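Local coordinates for CRISPR-associated protein, Cse1 family (Acidimicrobium ferrooxidans, PDB 4H3T) that probably serves as the large Cse1 subunit of a type I-E CRISPR Cascade complex, which recognises foreign DNA in bacterial defence against invading genetic elements, at residues Ile194-Val206 with Val360-Ser373. The protein carries 1 engineered substitution. Numbering follows the deposited sequence.
Sequences IGYLAWIGFVAPV and VSLLVTSAKFGNMS
Ile194 drops its CG2 methyl squarely onto one face of the Phe369 ring, a CH-pi contact 4.0 Å from the ring centroid and only 8° off the normal. The same methyl also rests on Ser373 CB, so it fills the hollow between ring and turn. With CG1 held between backbone N and carbonyl carbon (chi1 64°), the Ile194 CD1 end reaches the ring too, 4.0 Å from Phe369 CE2. Ala198 CB presses at 3.6 Å on Phe369 CZ. Shrinking Phe369 to an alanine would probably leave the Ile194 methyl without its aromatic floor and Ala198 CB without its neighbour. Further along, three waters sit between the strand and the end of helix 196-199 with the residue after it: one bridges Ala198 O and Ala367 O, another accepts from Ala367 N and lies within hydrogen-bonding distance of Ala198 O and Ile200 O, and the third joins Leu197 O to Thr365 OG1. From Phe202 on, the chains close into an antiparallel ladder, in which Phe202, Ala204 and Val206 each exchange two backbone hydrogen bonds with one partner, Thr365, Leu363 and Ser361 respectively. On their face, Leu363 CD2 meets the edge of the Phe202 ring at Phe202 CE2 (4.0 Å), and Val206 CG2 lies against Leu363 CB. On the other face, Leu362 CD2 reaches over to Pro205 CB (4.1 Å), while Val203 and Val364 stand side by side. Strand 202-206 edges a three-stranded antiparallel sheet, with 359-370 in the middle and 375-387 beyond; helix 52-68 touches Phe202 and Leu363, and helix 210-217 packs on Pro205, Val206 and Val360.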
loop_
_atom_site.group_PDB
_atom_site.type_symbol
_atom_site.label_atom_id
_atom_site.label_comp_id
_atom_site.label_asym_id
_atom_site.label_seq_id
_atom_site.Cartn_x
_atom_site.Cartn_y
_atom_site.Cartn_z
ATOM N N ILE A 194 -9.175 8.871 10.724
ATOM C CA ILE A 194 -8.908 7.567 10.098
ATOM C C ILE A 194 -7.601 6.988 10.678
ATOM O O ILE A 194 -6.782 7.746 11.194
ATOM C CB ILE A 194 -8.842 7.624 8.575
ATOM C CG1 ILE A 194 -7.653 8.510 8.084
ATOM C CG2 ILE A 194 -10.195 8.120 8.018
ATOM C CD1 ILE A 194 -7.571 8.645 6.592
ATOM N N GLY A 195 -7.426 5.676 10.606
ATOM C CA GLY A 195 -6.184 5.059 11.066
ATOM C C GLY A 195 -4.981 5.575 10.294
ATOM O O GLY A 195 -5.086 6.027 9.144
ATOM N N TYR A 196 -3.828 5.493 10.917
ATOM C CA TYR A 196 -2.612 6.012 10.307
ATOM C C TYR A 196 -2.229 5.308 8.975
ATOM O O TYR A 196 -1.860 5.988 8.026
ATOM C CB TYR A 196 -1.480 5.914 11.298
ATOM C CG TYR A 196 -0.143 6.320 10.706
ATOM C CD1 TYR A 196 0.225 7.646 10.621
ATOM C CD2 TYR A 196 0.697 5.376 10.133
ATOM C CE1 TYR A 196 1.459 8.022 10.092
ATOM C CE2 TYR A 196 1.899 5.741 9.550
ATOM C CZ TYR A 196 2.323 7.056 9.613
ATOM O OH TYR A 196 3.511 7.431 9.025
ATOM N N LEU A 197 -2.403 3.987 8.870
ATOM C CA LEU A 197 -2.130 3.281 7.617
ATOM C C LEU A 197 -3.177 3.596 6.562
ATOM O O LEU A 197 -2.850 3.552 5.375
ATOM C CB LEU A 197 -1.979 1.765 7.788
ATOM C CG LEU A 197 -0.714 1.273 8.394
ATOM C CD1 LEU A 197 -0.622 -0.260 8.299
ATOM C CD2 LEU A 197 0.497 1.869 7.669
ATOM N N ALA A 198 -4.405 3.918 6.979
ATOM C CA ALA A 198 -5.454 4.371 6.055
ATOM C C ALA A 198 -5.077 5.790 5.468
ATOM O O ALA A 198 -5.497 6.132 4.373
ATOM C CB ALA A 198 -6.827 4.410 6.738
ATOM N N TRP A 199 -4.344 6.600 6.235
ATOM C CA TRP A 199 -3.906 7.921 5.838
ATOM C C TRP A 199 -2.685 7.906 4.929
ATOM O O TRP A 199 -2.616 8.680 3.991
ATOM C CB TRP A 199 -3.588 8.741 7.086
ATOM C CG TRP A 199 -3.175 10.145 6.768
ATOM C CD1 TRP A 199 -3.921 11.100 6.133
ATOM C CD2 TRP A 199 -1.929 10.767 7.117
ATOM N NE1 TRP A 199 -3.202 12.257 6.041
ATOM C CE2 TRP A 199 -1.957 12.070 6.591
ATOM C CE3 TRP A 199 -0.772 10.327 7.776
ATOM C CZ2 TRP A 199 -0.862 12.941 6.684
ATOM C CZ3 TRP A 199 0.330 11.183 7.846
ATOM C CH2 TRP A 199 0.260 12.488 7.338
ATOM N N ILE A 200 -1.675 7.114 5.238
ATOM C CA ILE A 200 -0.442 7.160 4.424
ATOM C C ILE A 200 -0.589 6.326 3.124
ATOM O O ILE A 200 -1.391 5.389 3.034
ATOM C CB ILE A 200 0.857 6.733 5.170
ATOM C CG1 ILE A 200 0.822 5.273 5.677
ATOM C CG2 ILE A 200 1.170 7.682 6.315
ATOM C CD1 ILE A 200 2.130 4.627 5.830
ATOM N N GLY A 201 0.247 6.665 2.173
ATOM C CA GLY A 201 0.484 5.872 0.974
ATOM C C GLY A 201 1.587 4.885 1.340
ATOM O O GLY A 201 2.731 5.276 1.522
ATOM N N PHE A 202 1.258 3.586 1.494
ATOM C CA PHE A 202 2.242 2.566 1.940
ATOM C C PHE A 202 2.978 1.943 0.771
ATOM O O PHE A 202 2.368 1.649 -0.250
ATOM C CB PHE A 202 1.520 1.519 2.721
ATOM C CG PHE A 202 2.332 0.296 3.113
ATOM C CD1 PHE A 202 3.043 0.260 4.310
ATOM C CD2 PHE A 202 2.449 -0.783 2.249
ATOM C CE1 PHE A 202 3.827 -0.857 4.631
ATOM C CE2 PHE A 202 3.172 -1.894 2.594
ATOM C CZ PHE A 202 3.875 -1.923 3.768
ATOM N N VAL A 203 4.289 1.808 0.895
ATOM C CA VAL A 203 5.130 1.150 -0.082
ATOM C C VAL A 203 6.176 0.346 0.681
ATOM O O VAL A 203 6.790 0.869 1.591
ATOM C CB VAL A 203 5.760 2.080 -1.155
ATOM C CG1 VAL A 203 6.641 3.182 -0.535
ATOM C CG2 VAL A 203 6.586 1.252 -2.154
ATOM N N ALA A 204 6.399 -0.890 0.293
ATOM C CA ALA A 204 7.412 -1.735 0.939
ATOM C C ALA A 204 7.930 -2.769 -0.061
ATOM O O ALA A 204 7.179 -3.309 -0.885
ATOM C CB ALA A 204 6.855 -2.427 2.173
ATOM N N PRO A 205 9.238 -3.025 -0.031
ATOM C CA PRO A 205 9.775 -4.046 -0.916
ATOM C C PRO A 205 9.503 -5.454 -0.384
ATOM O O PRO A 205 9.468 -5.720 0.829
ATOM C CB PRO A 205 11.284 -3.755 -0.904
ATOM C CG PRO A 205 11.505 -3.276 0.514
ATOM C CD PRO A 205 10.310 -2.419 0.799
ATOM N N VAL A 206 9.334 -6.365 -1.312
ATOM C CA VAL A 206 9.114 -7.774 -1.008
ATOM C C VAL A 206 10.129 -8.583 -1.797
ATOM O O VAL A 206 10.322 -8.341 -3.012
ATOM C CB VAL A 206 7.648 -8.142 -1.342
ATOM C CG1 VAL A 206 7.404 -9.636 -1.142
ATOM C CG2 VAL A 206 6.689 -7.323 -0.487
ATOM N N VAL A 360 13.148 -6.238 -6.730
ATOM C CA VAL A 360 12.244 -6.343 -5.560
ATOM C C VAL A 360 10.875 -6.169 -6.080
ATOM O O VAL A 360 10.666 -5.458 -7.073
ATOM C CB VAL A 360 12.532 -5.372 -4.404
ATOM C CG1 VAL A 360 13.842 -5.730 -3.708
ATOM C CG2 VAL A 360 12.509 -3.919 -4.863
ATOM N N SER A 361 9.919 -6.729 -5.376
ATOM C CA SER A 361 8.534 -6.532 -5.710
ATOM C C SER A 361 7.981 -5.463 -4.736
ATOM O O SER A 361 7.935 -5.698 -3.512
ATOM C CB SER A 361 7.822 -7.867 -5.583
ATOM O OG SER A 361 6.427 -7.666 -5.681
ATOM N N LEU A 362 7.558 -4.309 -5.266
ATOM C CA LEU A 362 7.090 -3.233 -4.417
ATOM C C LEU A 362 5.618 -3.395 -4.166
ATOM O O LEU A 362 4.847 -3.378 -5.100
ATOM C CB LEU A 362 7.362 -1.861 -5.064
ATOM C CG LEU A 362 8.796 -1.509 -5.300
ATOM C CD1 LEU A 362 8.881 -0.157 -5.895
ATOM C CD2 LEU A 362 9.651 -1.607 -3.972
ATOM N N LEU A 363 5.238 -3.550 -2.915
ATOM C CA LEU A 363 3.843 -3.645 -2.502
ATOM C C LEU A 363 3.381 -2.246 -2.249
ATOM O O LEU A 363 3.981 -1.573 -1.439
ATOM C CB LEU A 363 3.730 -4.489 -1.236
ATOM C CG LEU A 363 2.353 -4.530 -0.510
ATOM C CD1 LEU A 363 1.233 -5.013 -1.412
ATOM C CD2 LEU A 363 2.454 -5.386 0.695
ATOM N N VAL A 364 2.315 -1.799 -2.895
ATOM C CA VAL A 364 1.768 -0.467 -2.675
ATOM C C VAL A 364 0.344 -0.553 -2.226
ATOM O O VAL A 364 -0.470 -1.218 -2.898
ATOM C CB VAL A 364 1.892 0.245 -4.080
ATOM C CG1 VAL A 364 1.211 1.571 -4.146
ATOM C CG2 VAL A 364 3.353 0.387 -4.499
ATOM N N THR A 365 -0.025 0.199 -1.213
ATOM C CA THR A 365 -1.432 0.376 -0.841
ATOM C C THR A 365 -1.805 1.846 -0.533
ATOM O O THR A 365 -0.973 2.614 -0.058
ATOM C CB THR A 365 -1.850 -0.481 0.394
ATOM O OG1 THR A 365 -1.271 0.126 1.577
ATOM C CG2 THR A 365 -1.438 -1.962 0.233
ATOM N N SER A 366 -3.063 2.237 -0.838
ATOM C CA SER A 366 -3.614 3.542 -0.392
ATOM C C SER A 366 -5.088 3.425 -0.290
ATOM O O SER A 366 -5.664 2.510 -0.855
ATOM C CB SER A 366 -3.212 4.703 -1.315
ATOM O OG SER A 366 -3.921 4.613 -2.524
ATOM N N ALA A 367 -5.705 4.332 0.445
ATOM C CA ALA A 367 -7.152 4.314 0.682
ATOM C C ALA A 367 -7.713 5.666 0.487
ATOM O O ALA A 367 -6.999 6.655 0.667
ATOM C CB ALA A 367 -7.440 3.833 2.083
ATOM N N LYS A 368 -9.007 5.700 0.116
ATOM C CA LYS A 368 -9.805 6.902 -0.063
ATOM C C LYS A 368 -11.143 6.693 0.663
ATOM O O LYS A 368 -11.764 5.622 0.533
ATOM C CB LYS A 368 -10.012 7.212 -1.532
ATOM C CG LYS A 368 -10.318 8.682 -1.783
ATOM C CD LYS A 368 -10.984 8.933 -3.155
ATOM C CE LYS A 368 -10.004 9.247 -4.269
ATOM N NZ LYS A 368 -10.716 9.642 -5.521
ATOM N N PHE A 369 -11.517 7.673 1.508
ATOM C CA PHE A 369 -12.724 7.644 2.318
ATOM C C PHE A 369 -13.714 8.680 1.869
ATOM O O PHE A 369 -13.316 9.731 1.377
ATOM C CB PHE A 369 -12.409 7.906 3.810
ATOM C CG PHE A 369 -11.607 6.802 4.404
ATOM C CD1 PHE A 369 -12.227 5.773 5.107
ATOM C CD2 PHE A 369 -10.232 6.738 4.200
ATOM C CE1 PHE A 369 -11.487 4.693 5.586
ATOM C CE2 PHE A 369 -9.495 5.656 4.665
ATOM C CZ PHE A 369 -10.126 4.634 5.357
ATOM N N GLY A 370 -14.980 8.378 2.066
ATOM C CA GLY A 370 -16.090 9.295 1.803
ATOM C C GLY A 370 -16.925 9.499 3.054
ATOM O O GLY A 370 -16.658 8.913 4.122
ATOM N N ASN A 371 -17.971 10.323 2.909
ATOM C CA ASN A 371 -18.950 10.617 3.958
ATOM C C ASN A 371 -18.292 10.994 5.294
ATOM O O ASN A 371 -18.497 10.317 6.311
ATOM C CB ASN A 371 -19.878 9.411 4.111
ATOM C CG ASN A 371 -20.524 9.037 2.792
ATOM O OD1 ASN A 371 -20.268 7.981 2.211
ATOM N ND2 ASN A 371 -21.278 9.944 2.238
HETATM N N MSE A 372 -17.464 12.064 5.269
HETATM C CA MSE A 372 -16.768 12.601 6.434
HETATM C C MSE A 372 -15.893 11.483 7.091
HETATM O O MSE A 372 -15.978 11.206 8.298
HETATM C CB MSE A 372 -17.780 13.190 7.450
HETATM C CG MSE A 372 -18.531 14.474 6.930
HETATM SE SE MSE A 372 -17.262 15.974 6.801
HETATM C CE MSE A 372 -16.988 16.013 4.893
ATOM N N SER A 373 -15.127 10.804 6.250
ATOM C CA SER A 373 -14.171 9.782 6.638
ATOM C C SER A 373 -14.806 8.551 7.318
ATOM O O SER A 373 -14.121 7.829 8.028
ATOM C CB SER A 373 -13.095 10.392 7.537
ATOM O OG SER A 373 -12.292 11.254 6.748
HETATM O O HOH W 1 -2.088 2.564 2.905
HETATM O O HOH W 2 -4.088 6.118 2.027
HETATM O O HOH W 3 -6.824 8.204 3.108
#